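Side-chain contacts in response regulator FixJ (Bradyrhizobium japonicum, PDB 5XSO), which induces expression of nifA and fixK, the regulators of nitrogen-fixation and respiratory genes, once it has been activated by the oxygen sensor FixL: residues D111-E114 against D120-T123; A37-T42 against A124-A129; E75-M80 against I89-G94. One frame throughout, in Å; residues are numbered along the deposited sequence.

Interaction 1 (D111-E114 against D120-T123)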
loop_
_atom_site.group_PDB
_atom_site.type_symbol
_atom_site.label_atom_id
_atom_site.label_comp_id
_atom_site.label_asym_id
_atom_site.label_seq_id
_atom_site.Cartn_x
_atom_site.Cartn_y
_atom_site.Cartn_z
ATOM N N ASP A 111 5.742 -12.335 -1.235
ATOM C CA ASP A 111 6.395 -13.619 -1.531
ATOM C C ASP A 111 5.637 -14.683 -0.723
ATOM O O ASP A 111 4.714 -14.354 0.031
ATOM C CB ASP A 111 7.905 -13.517 -1.192
ATOM C CG ASP A 111 8.789 -14.487 -1.998
ATOM O OD1 ASP A 111 8.271 -15.452 -2.583
ATOM O OD2 ASP A 111 10.044 -14.316 -2.005
ATOM N N PHE A 112 6.033 -15.952 -0.869
ATOM C CA PHE A 112 5.386 -17.053 -0.178
ATOM C C PHE A 112 6.456 -18.005 0.322
ATOM O O PHE A 112 7.605 -18.001 -0.164
ATOM C CB PHE A 112 4.377 -17.781 -1.097
ATOM C CG PHE A 112 5.055 -18.630 -2.140
ATOM C CD1 PHE A 112 5.243 -19.982 -1.937
ATOM C CD2 PHE A 112 5.546 -18.051 -3.314
ATOM C CE1 PHE A 112 5.893 -20.763 -2.906
ATOM C CE2 PHE A 112 6.209 -18.840 -4.279
ATOM C CZ PHE A 112 6.398 -20.175 -4.081
ATOM N N LEU A 113 6.071 -18.873 1.254
ATOM C CA LEU A 113 6.954 -19.919 1.749
ATOM C C LEU A 113 6.212 -21.234 1.760
ATOM O O LEU A 113 5.128 -21.321 2.352
ATOM C CB LEU A 113 7.435 -19.593 3.210
ATOM C CG LEU A 113 8.698 -18.755 3.311
ATOM C CD1 LEU A 113 9.093 -18.425 4.763
ATOM C CD2 LEU A 113 9.830 -19.531 2.648
ATOM N N GLU A 114 6.780 -22.253 1.129
ATOM C CA GLU A 114 6.200 -23.585 1.216
ATOM C C GLU A 114 6.646 -24.241 2.506
ATOM O O GLU A 114 7.854 -24.368 2.741
ATOM C CB GLU A 114 6.608 -24.459 0.012
ATOM C CG GLU A 114 5.937 -25.820 0.106
ATOM C CD GLU A 114 6.332 -26.780 -1.052
ATOM O OE1 GLU A 114 6.717 -27.914 -0.794
ATOM O OE2 GLU A 114 6.175 -26.357 -2.215
ATOM N N ASP A 120 15.547 -19.253 9.131
ATOM C CA ASP A 120 16.328 -18.167 8.543
ATOM C C ASP A 120 15.811 -17.762 7.181
ATOM O O ASP A 120 16.052 -16.621 6.745
ATOM C CB ASP A 120 17.797 -18.561 8.413
ATOM C CG ASP A 120 18.548 -18.532 9.728
ATOM O OD1 ASP A 120 18.012 -18.137 10.827
ATOM O OD2 ASP A 120 19.718 -18.962 9.664
ATOM N N ARG A 121 15.153 -18.683 6.459
ATOM C CA ARG A 121 14.542 -18.297 5.200
ATOM C C ARG A 121 13.418 -17.291 5.431
ATOM O O ARG A 121 13.275 -16.324 4.661
ATOM C CB ARG A 121 14.016 -19.536 4.470
ATOM C CG ARG A 121 13.343 -19.225 3.154
ATOM C CD ARG A 121 14.256 -19.392 2.031
ATOM N NE ARG A 121 13.522 -19.658 0.792
ATOM C CZ ARG A 121 13.174 -18.719 -0.084
ATOM N NH1 ARG A 121 13.489 -17.452 0.156
ATOM N NH2 ARG A 121 12.513 -19.045 -1.197
ATOM N N LEU A 122 12.610 -17.504 6.476
ATOM C CA LEU A 122 11.564 -16.531 6.802
ATOM C C LEU A 122 12.183 -15.199 7.204
ATOM O O LEU A 122 11.764 -14.142 6.726
ATOM C CB LEU A 122 10.680 -17.040 7.941
ATOM C CG LEU A 122 9.545 -16.107 8.374
ATOM C CD1 LEU A 122 8.683 -15.623 7.160
ATOM C CD2 LEU A 122 8.724 -16.835 9.474
ATOM N N THR A 123 13.183 -15.220 8.100
ATOM C CA THR A 123 13.624 -13.927 8.623
ATOM C C THR A 123 14.345 -13.126 7.537
ATOM O O THR A 123 14.149 -11.908 7.434
ATOM C CB THR A 123 14.485 -14.093 9.887
ATOM O OG1 THR A 123 15.535 -15.016 9.636
ATOM C CG2 THR A 123 13.646 -14.585 11.102
HETATM O O HOH W 1 12.192 -16.061 -2.132
#
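L113 on the strand and L122 on the helix bring the two backbones nearest, their CA atoms 7.6 Å apart, with the side chain of L113 set off toward the helix. Its two methyls divide the work. CD1 goes to L122, meeting CD1 of that leucine at 3.7 Å and lying as near to its CA, and the two side chains cross at about a right angle. CD2 goes to R121, 3.6 Å from CG, and also sits over one face of the guanidinium, offset toward the rim. R121 starts with CG anti to the backbone N (chi1 179°) and bends at chi2 (97°), which folds the arm over the leucine instead of letting it run straight out. The polar end then reaches the strand through water: NH1 of R121 gives a hydrogen bond of 3.0 Å to water 1, which in turn donates to OD2 of D111 at 2.8 Å. The other carboxylate oxygen, OD1, takes the backbone N-H of F112, so both oxygens of D111 are engaged. Strand 111-114 is an edge of the parallel sheet, hydrogen-bonded to strand 89-93; helix 119-138 covers L113 on one face, while F112 packs against helix 98-106 on the other.

Interaction 2 (A37-T42 against A124-A129)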
loop_
_atom_site.group_PDB
_atom_site.type_symbol
_atom_site.label_atom_id
_atom_site.label_comp_id
_atom_site.label_asym_id
_atom_site.label_seq_id
_atom_site.Cartn_x
_atom_site.Cartn_y
_atom_site.Cartn_z
ATOM N N ALA A 37 15.274 -13.693 16.408
ATOM C CA ALA A 37 15.873 -12.853 15.397
ATOM C C ALA A 37 15.779 -11.365 15.729
ATOM O O ALA A 37 16.304 -10.545 14.970
ATOM C CB ALA A 37 15.225 -13.162 14.038
ATOM N N GLY A 38 15.092 -10.982 16.793
ATOM C CA GLY A 38 15.048 -9.587 17.185
ATOM C C GLY A 38 13.850 -8.797 16.692
ATOM O O GLY A 38 13.841 -7.567 16.845
ATOM N N PHE A 39 12.823 -9.451 16.159
ATOM C CA PHE A 39 11.605 -8.760 15.733
ATOM C C PHE A 39 10.593 -8.637 16.869
ATOM O O PHE A 39 10.506 -9.519 17.714
ATOM C CB PHE A 39 10.951 -9.563 14.596
ATOM C CG PHE A 39 11.768 -9.578 13.365
ATOM C CD1 PHE A 39 12.539 -10.681 13.054
ATOM C CD2 PHE A 39 11.783 -8.462 12.507
ATOM C CE1 PHE A 39 13.308 -10.714 11.943
ATOM C CE2 PHE A 39 12.542 -8.489 11.359
ATOM C CZ PHE A 39 13.302 -9.602 11.055
ATOM N N GLY A 40 9.749 -7.617 16.813
ATOM C CA GLY A 40 8.523 -7.611 17.605
ATOM C C GLY A 40 7.383 -8.353 16.899
ATOM O O GLY A 40 7.332 -8.413 15.665
ATOM N N VAL A 41 6.455 -8.915 17.681
ATOM C CA VAL A 41 5.415 -9.816 17.150
ATOM C C VAL A 41 4.057 -9.534 17.796
ATOM O O VAL A 41 3.955 -9.323 19.012
ATOM C CB VAL A 41 5.782 -11.299 17.352
ATOM C CG1 VAL A 41 4.813 -12.199 16.578
ATOM C CG2 VAL A 41 7.223 -11.607 16.865
ATOM N N THR A 42 3.005 -9.514 16.974
ATOM C CA THR A 42 1.612 -9.510 17.433
ATOM C C THR A 42 0.899 -10.628 16.688
ATOM O O THR A 42 1.102 -10.783 15.485
ATOM C CB THR A 42 0.910 -8.176 17.148
ATOM O OG1 THR A 42 1.605 -7.110 17.805
ATOM C CG2 THR A 42 -0.547 -8.198 17.672
ATOM N N ALA A 124 15.091 -13.794 6.649
ATOM C CA ALA A 124 15.667 -13.095 5.499
ATOM C C ALA A 124 14.590 -12.527 4.582
ATOM O O ALA A 124 14.760 -11.452 3.989
ATOM C CB ALA A 124 16.560 -14.037 4.689
ATOM N N MET A 125 13.504 -13.269 4.380
ATOM C CA MET A 125 12.447 -12.761 3.522
ATOM C C MET A 125 11.775 -11.562 4.160
ATOM O O MET A 125 11.386 -10.618 3.461
ATOM C CB MET A 125 11.440 -13.880 3.241
ATOM C CG MET A 125 10.285 -13.529 2.305
ATOM S SD MET A 125 9.270 -15.040 2.070
ATOM C CE MET A 125 10.354 -16.017 1.056
ATOM N N ILE A 126 11.586 -11.607 5.481
ATOM C CA ILE A 126 10.976 -10.485 6.172
ATOM C C ILE A 126 11.866 -9.264 6.052
ATOM O O ILE A 126 11.385 -8.150 5.826
ATOM C CB ILE A 126 10.728 -10.837 7.656
ATOM C CG1 ILE A 126 9.574 -11.846 7.778
ATOM C CG2 ILE A 126 10.469 -9.525 8.501
ATOM C CD1 ILE A 126 9.511 -12.519 9.238
ATOM N N GLU A 127 13.180 -9.444 6.258
ATOM C CA GLU A 127 14.073 -8.283 6.214
ATOM C C GLU A 127 13.993 -7.593 4.870
ATOM O O GLU A 127 13.967 -6.351 4.793
ATOM C CB GLU A 127 15.521 -8.684 6.499
ATOM C CG GLU A 127 15.907 -8.546 7.926
ATOM C CD GLU A 127 17.410 -8.616 8.099
ATOM O OE1 GLU A 127 17.880 -9.566 8.764
ATOM O OE2 GLU A 127 18.110 -7.726 7.551
ATOM N N SER A 128 13.929 -8.379 3.799
ATOM C CA SER A 128 13.845 -7.812 2.465
ATOM C C SER A 128 12.516 -7.101 2.255
ATOM O O SER A 128 12.482 -5.991 1.721
ATOM C CB SER A 128 14.054 -8.913 1.432
ATOM O OG SER A 128 13.689 -8.501 0.129
ATOM N N ALA A 129 11.420 -7.710 2.715
ATOM C CA ALA A 129 10.077 -7.130 2.575
ATOM C C ALA A 129 9.961 -5.800 3.295
ATOM O O ALA A 129 9.359 -4.846 2.788
ATOM C CB ALA A 129 9.056 -8.108 3.161
#
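F39 and I126 make the main contact here, ring against branched aliphatic, the two side chains sliding past each other in opposite directions. CG2 of I126 does the touching, 3.7 Å from CE2 of F39 and 3.8 Å from CZ of the same ring, on an oblique approach. Each residue is turned for this by its first torsion. In F39, CG lies anti to the carbonyl carbon (chi1 -67°), swinging the ring toward the helix; in I126 the same choice for CG1 (chi1 -72°) leaves CG2 opposite the backbone N, facing the phenylalanine. E127 adds the aliphatic part of its chain at the ring edge, with CG near the ring plane and 4.2 Å from CZ of F39. Just ahead of the phenylalanine, G38 closes helix 24-36 in a Schellman motif with positive phi (96°), and the chain leaves it for strand 40-44. Around the pair, I17 of strand 16-20 touches both F39 and I126, and L34 of helix 24-36 also meets I126. The carboxylate of E127 has long, weak ion pairs with K14 and R131. Between the segments themselves carbon meets carbon, so the contact rests on van der Waals and hydrophobic packing.

Interaction 3 (E75-M80 against I89-G94); sequences ELLKRM and ILIMTG
I89 meets L76, L77 and M80 inside the beta-alpha-beta unit formed by strand 61-65, helix 73-82 and strand 89-93, part of the CheY-like receiver fold. Helix and strand run nearly antiparallel, 169° between their directions, and their axes come within 10.8 Å. The tight part is the beginning of the strand. I89 and L77 reach toward each other tip to tip, with CD2 of L77 3.8 Å from CD1 of I89, and CD1 of L77 just as near. M80 crosses the same isoleucine obliquely: its chain bends at chi2 and chi3, curling round so that CB, CG and CE all come close to that one methyl. I89 can serve both neighbours because CG1 is anti to its carbonyl carbon (chi1 -57°), projecting CD1 between them.

The looser contacts are CG2 of I89 with CD2 of L76 at 4.2 Å and, farther along the strand, CD1 of I91 with CD2 of L77 at 4.4 Å; I91 also touches A101 and A104 of helix 98-106. The outer side of the helix is polar: K78 and R79 are exposed, whereas every residue that touches the strand is buried. There, one turn apart along the helix, NH1 of R79 forms a salt bridge with OE2 of E75 at 3.0 Å, the carboxylate lying at the edge of the guanidinium and in its plane.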
loop_
_atom_site.group_PDB
_atom_site.type_symbol
_atom_site.label_atom_id
_atom_site.label_comp_id
_atom_site.label_asym_id
_atom_site.label_seq_id
_atom_site.Cartn_x
_atom_site.Cartn_y
_atom_site.Cartn_z
ATOM N N GLU A 75 -8.502 -13.300 -0.003
ATOM C CA GLU A 75 -9.406 -12.372 0.672
ATOM C C GLU A 75 -8.618 -11.374 1.509
ATOM O O GLU A 75 -8.908 -10.163 1.491
ATOM C CB GLU A 75 -10.407 -13.147 1.535
ATOM C CG GLU A 75 -11.576 -12.297 2.130
ATOM C CD GLU A 75 -12.426 -11.548 1.079
ATOM O OE1 GLU A 75 -13.427 -12.126 0.579
ATOM O OE2 GLU A 75 -12.109 -10.374 0.770
ATOM N N LEU A 76 -7.606 -11.869 2.233
ATOM C CA LEU A 76 -6.721 -10.997 2.994
ATOM C C LEU A 76 -6.146 -9.906 2.103
ATOM O O LEU A 76 -6.254 -8.710 2.408
ATOM C CB LEU A 76 -5.603 -11.830 3.607
ATOM C CG LEU A 76 -4.586 -11.000 4.383
ATOM C CD1 LEU A 76 -5.281 -10.349 5.539
ATOM C CD2 LEU A 76 -3.393 -11.870 4.834
ATOM N N LEU A 77 -5.570 -10.304 0.966
ATOM C CA LEU A 77 -4.987 -9.320 0.056
ATOM C C LEU A 77 -6.047 -8.352 -0.475
ATOM O O LEU A 77 -5.811 -7.138 -0.540
ATOM C CB LEU A 77 -4.274 -10.036 -1.090
ATOM C CG LEU A 77 -2.756 -10.168 -0.980
ATOM C CD1 LEU A 77 -2.142 -8.772 -1.037
ATOM C CD2 LEU A 77 -2.353 -10.885 0.300
ATOM N N LYS A 78 -7.229 -8.855 -0.842
ATOM C CA LYS A 78 -8.277 -7.944 -1.315
ATOM C C LYS A 78 -8.636 -6.911 -0.251
ATOM O O LYS A 78 -8.741 -5.717 -0.556
ATOM C CB LYS A 78 -9.509 -8.733 -1.767
ATOM C CG LYS A 78 -9.282 -9.368 -3.127
ATOM C CD LYS A 78 -10.536 -9.936 -3.763
ATOM C CE LYS A 78 -10.197 -10.705 -5.044
ATOM N NZ LYS A 78 -11.295 -11.612 -5.503
ATOM N N ARG A 79 -8.795 -7.336 1.005
ATOM C CA ARG A 79 -9.095 -6.374 2.072
ATOM C C ARG A 79 -7.929 -5.414 2.319
ATOM O O ARG A 79 -8.147 -4.219 2.550
ATOM C CB ARG A 79 -9.453 -7.097 3.379
ATOM C CG ARG A 79 -10.599 -8.105 3.295
ATOM C CD ARG A 79 -11.978 -7.461 3.357
ATOM N NE ARG A 79 -12.753 -7.945 4.507
ATOM C CZ ARG A 79 -13.376 -9.126 4.562
ATOM N NH1 ARG A 79 -13.314 -9.970 3.535
ATOM N NH2 ARG A 79 -14.061 -9.474 5.649
ATOM N N MET A 80 -6.688 -5.913 2.314
ATOM C CA MET A 80 -5.559 -5.049 2.648
ATOM C C MET A 80 -5.417 -3.909 1.664
ATOM O O MET A 80 -5.119 -2.779 2.060
ATOM C CB MET A 80 -4.266 -5.870 2.739
ATOM C CG MET A 80 -4.359 -6.751 3.923
ATOM S SD MET A 80 -4.031 -5.711 5.393
ATOM C CE MET A 80 -2.223 -5.507 5.327
ATOM N N ILE A 89 3.091 -8.274 2.761
ATOM C CA ILE A 89 2.484 -9.527 3.198
ATOM C C ILE A 89 3.253 -10.733 2.637
ATOM O O ILE A 89 3.460 -10.841 1.416
ATOM C CB ILE A 89 1.002 -9.610 2.785
ATOM C CG1 ILE A 89 0.226 -8.411 3.352
ATOM C CG2 ILE A 89 0.431 -10.960 3.291
ATOM C CD1 ILE A 89 -1.093 -8.119 2.603
ATOM N N LEU A 90 3.638 -11.656 3.524
ATOM C CA LEU A 90 4.188 -12.951 3.135
ATOM C C LEU A 90 3.166 -14.051 3.442
ATOM O O LEU A 90 2.502 -14.019 4.493
ATOM C CB LEU A 90 5.486 -13.258 3.920
ATOM C CG LEU A 90 6.520 -12.135 3.899
ATOM C CD1 LEU A 90 7.736 -12.560 4.744
ATOM C CD2 LEU A 90 6.946 -11.877 2.401
ATOM N N ILE A 91 3.054 -15.026 2.544
ATOM C CA ILE A 91 2.053 -16.084 2.624
ATOM C C ILE A 91 2.756 -17.401 2.899
ATOM O O ILE A 91 3.678 -17.776 2.157
ATOM C CB ILE A 91 1.246 -16.176 1.311
ATOM C CG1 ILE A 91 0.521 -14.848 1.024
ATOM C CG2 ILE A 91 0.325 -17.385 1.348
ATOM C CD1 ILE A 91 -0.511 -14.509 2.048
ATOM N N MET A 92 2.336 -18.102 3.974
ATOM C CA MET A 92 2.797 -19.445 4.311
ATOM C C MET A 92 1.805 -20.459 3.745
ATOM O O MET A 92 0.599 -20.257 3.838
ATOM C CB MET A 92 2.917 -19.657 5.833
ATOM C CG MET A 92 3.760 -18.612 6.483
ATOM S SD MET A 92 3.816 -19.020 8.255
ATOM C CE MET A 92 2.233 -18.340 8.719
ATOM N N THR A 93 2.306 -21.543 3.160
ATOM C CA THR A 93 1.388 -22.436 2.446
ATOM C C THR A 93 1.948 -23.853 2.421
ATOM O O THR A 93 3.170 -24.060 2.313
ATOM C CB THR A 93 1.126 -21.952 0.984
ATOM O OG1 THR A 93 0.222 -22.867 0.328
ATOM C CG2 THR A 93 2.434 -21.887 0.148
ATOM N N GLY A 94 1.045 -24.853 2.489
ATOM C CA GLY A 94 1.429 -26.207 2.117
ATOM C C GLY A 94 1.562 -26.313 0.594
ATOM O O GLY A 94 1.111 -25.430 -0.140
#

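How the interactions relate
All three contacts lie in the receiver domain and share its parallel sheet. Interactions 1 and 2 use successive turns of helix 119-138, with centres 10 Å apart; M125 ties them together, its CE 3.9 Å from CD2 of L113. Interaction 3 lies across the sheet, joined to interaction 1 by strand pairing, with L113 N 2.8 Å from I91 O. L90 completes the set: as I89 and I91 face helix 73-82, its CD1 reaches CG1 of I126 at 3.6 Å. The probable magnesium site is close to two of them: the side chain of I91 is about 7 Å from that of D65, and that of L122 about 9 Å from D21. Interaction 2 is remote from it.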